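Local coordinates for mitogen-activated protein kinase kinase kinase 2 (Homo sapiens, PDB 2NPT) that phosphorylates and activates MAP kinase kinases, probably meeting its signalling partners through the ubiquitin-like PB1 domain, at residues D[72-75]-D[76-80]. Sequence-based numbering, arbitrary orientation.
Sequences TQDD and LDKAV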
ATOM      1  N   THR D  72       6.612  -2.103  23.445  1.00 28.50           N
ATOM      2  CA  THR D  72       5.366  -2.014  24.202  1.00 29.02           C
ATOM      3  C   THR D  72       4.277  -1.262  23.400  1.00 28.75           C
ATOM      4  O   THR D  72       4.571  -0.558  22.445  1.00 27.74           O
ATOM      5  CB  THR D  72       5.599  -1.271  25.518  1.00 28.42           C
ATOM      6  OG1 THR D  72       5.883   0.122  25.235  1.00 28.40           O
ATOM      7  CG2 THR D  72       6.806  -1.899  26.309  1.00 28.29           C
ATOM      8  N   GLN D  73       3.027  -1.388  23.842  1.00 29.73           N
ATOM      9  CA  GLN D  73       1.919  -0.635  23.224  1.00 30.16           C
ATOM     10  C   GLN D  73       2.204   0.865  23.287  1.00 29.21           C
ATOM     11  O   GLN D  73       2.030   1.584  22.313  1.00 27.91           O
ATOM     12  CB  GLN D  73       0.593  -0.980  23.904  1.00 30.00           C
ATOM     13  CG  GLN D  73      -0.635  -0.312  23.265  1.00 31.93           C
ATOM     14  CD  GLN D  73      -0.781  -0.624  21.792  1.00 32.40           C
ATOM     15  OE1 GLN D  73      -0.695  -1.787  21.376  1.00 35.56           O
ATOM     16  NE2 GLN D  73      -1.006   0.408  20.992  1.00 28.96           N
ATOM     17  N   ASP D  74       2.724   1.339  24.396  1.00 29.69           N
ATOM     18  CA  ASP D  74       3.076   2.752  24.507  1.00 29.81           C
ATOM     19  C   ASP D  74       4.083   3.255  23.495  1.00 29.66           C
ATOM     20  O   ASP D  74       3.961   4.364  22.998  1.00 28.18           O
ATOM     21  CB  ASP D  74       3.568   3.079  25.917  1.00 31.88           C
ATOM     22  CG  ASP D  74       3.661   4.575  26.127  1.00 34.05           C
ATOM     23  OD1 ASP D  74       2.615   5.193  26.395  1.00 38.64           O
ATOM     24  OD2 ASP D  74       4.761   5.130  25.939  1.00 40.76           O
ATOM     25  N   ASP D  75       5.079   2.428  23.159  1.00 28.53           N
ATOM     26  CA  ASP D  75       6.073   2.792  22.165  1.00 27.74           C
ATOM     27  C   ASP D  75       5.375   3.057  20.806  1.00 28.00           C
ATOM     28  O   ASP D  75       5.680   4.022  20.076  1.00 27.46           O
ATOM     29  CB  ASP D  75       7.082   1.638  21.988  1.00 27.24           C
ATOM     30  CG  ASP D  75       8.063   1.452  23.196  1.00 28.55           C
ATOM     31  OD1 ASP D  75       8.295   2.376  24.014  1.00 30.84           O
ATOM     32  OD2 ASP D  75       8.678   0.351  23.280  1.00 29.19           O
ATOM     33  N   LEU D  76       4.454   2.166  20.467  1.00 26.55           N
ATOM     34  CA  LEU D  76       3.783   2.254  19.175  1.00 27.71           C
ATOM     35  C   LEU D  76       2.888   3.505  19.164  1.00 28.02           C
ATOM     36  O   LEU D  76       2.824   4.231  18.187  1.00 26.46           O
ATOM     37  CB  LEU D  76       2.929   1.019  18.948  1.00 27.16           C
ATOM     38  CG  LEU D  76       2.001   1.084  17.716  1.00 26.91           C
ATOM     39  CD1 LEU D  76       2.811   1.383  16.433  1.00 25.29           C
ATOM     40  CD2 LEU D  76       1.251  -0.171  17.613  1.00 25.42           C
ATOM     41  N   ASP D  77       2.159   3.693  20.260  1.00 29.60           N
ATOM     42  CA  ASP D  77       1.275   4.852  20.397  1.00 30.12           C
ATOM     43  C   ASP D  77       2.052   6.130  20.142  1.00 30.92           C
ATOM     44  O   ASP D  77       1.576   7.032  19.419  1.00 31.16           O
ATOM     45  CB  ASP D  77       0.636   4.871  21.800  1.00 30.51           C
ATOM     46  CG  ASP D  77      -0.439   3.782  21.983  1.00 30.65           C
ATOM     47  OD1 ASP D  77      -0.902   3.191  21.005  1.00 29.07           O
ATOM     48  OD2 ASP D  77      -0.817   3.508  23.124  1.00 32.81           O
ATOM     49  N   LYS D  78       3.247   6.228  20.730  1.00 31.06           N
ATOM     50  CA  LYS D  78       4.115   7.358  20.444  1.00 30.91           C
ATOM     51  C   LYS D  78       4.386   7.505  18.956  1.00 30.55           C
ATOM     52  O   LYS D  78       4.317   8.620  18.414  1.00 30.08           O
ATOM     53  CB  LYS D  78       5.464   7.227  21.197  1.00 31.30           C
ATOM     54  CG  LYS D  78       5.388   7.472  22.692  1.00 31.93           C
ATOM     55  CD  LYS D  78       6.790   7.576  23.284  1.00 33.61           C
ATOM     56  CE  LYS D  78       6.762   8.156  24.671  1.00 37.39           C
ATOM     57  NZ  LYS D  78       6.318   7.108  25.599  1.00 39.76           N
ATOM     58  N   ALA D  79       4.704   6.391  18.272  1.00 28.55           N
ATOM     59  CA  ALA D  79       4.998   6.431  16.819  1.00 28.83           C
ATOM     60  C   ALA D  79       3.793   6.805  15.940  1.00 29.02           C
ATOM     61  O   ALA D  79       3.909   7.521  14.928  1.00 29.28           O
ATOM     62  CB  ALA D  79       5.590   5.062  16.319  1.00 26.99           C
ATOM     63  N   VAL D  80       2.617   6.298  16.298  1.00 29.05           N
ATOM     64  CA  VAL D  80       1.418   6.704  15.571  1.00 30.12           C
ATOM     65  C   VAL D  80       1.156   8.217  15.744  1.00 31.56           C
ATOM     66  O   VAL D  80       0.765   8.869  14.769  1.00 30.76           O
ATOM     67  CB  VAL D  80       0.173   5.881  15.990  1.00 29.60           C
ATOM     68  CG1 VAL D  80      -1.085   6.411  15.293  1.00 28.98           C
ATOM     69  CG2 VAL D  80       0.416   4.424  15.665  1.00 30.34           C
TER
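Gln-73 and Asp-77 join side chains across the first turn of helix 73-85: NE2 of Gln-73 gives a hydrogen to OD1 of Asp-77 at 2.8 Å, the N-H bent to 145°. The acceptor lies close to the amide plane of Gln-73, yet the amide comes in from above the carboxylate, and the two planes stand 52° apart. One residue further on, Asp-74 and Lys-78 make a salt bridge, with OD2 of Asp-74 and NZ of Lys-78 modelled a short 2.5 Å apart and the ammonium nearly in line with the C-O bond. Lys-78 runs extended as far as CE, then bends at its last torsion (chi4 77°), which turns NZ back to the carboxylate.

Beneath these pairs run the backbone bonds of the helix, Asp-77 N to Gln-73 O (2.9 Å), Lys-78 N to Asp-74 O (3.0 Å) and Ala-79 N to Asp-75 O. The start is set by a capping box: Thr-72, the N-cap, accepts Asp-75 N on OG1 at 3.2 Å, while its own N donates to OD2 of Asp-75, which also takes the amide of Thr-71.

Further out, the Gln-73 amide is fixed at both ends, OE1 by Leu-42 N and NE2 also by Val-40 O, tying this end of the helix to the start of helix 42-53. Leu-76 packs inward on Leu-42, Leu-45 and Leu-92 of the ubiquitin-like PB1 fold. Asp-74 and Asp-75 in the first turn, with Asp-77 just after it, suit the positive end of a helix dipole, which would probably stabilise their negative charges, while Lys-78 would offset the charge of Asp-74, its salt-bridge partner.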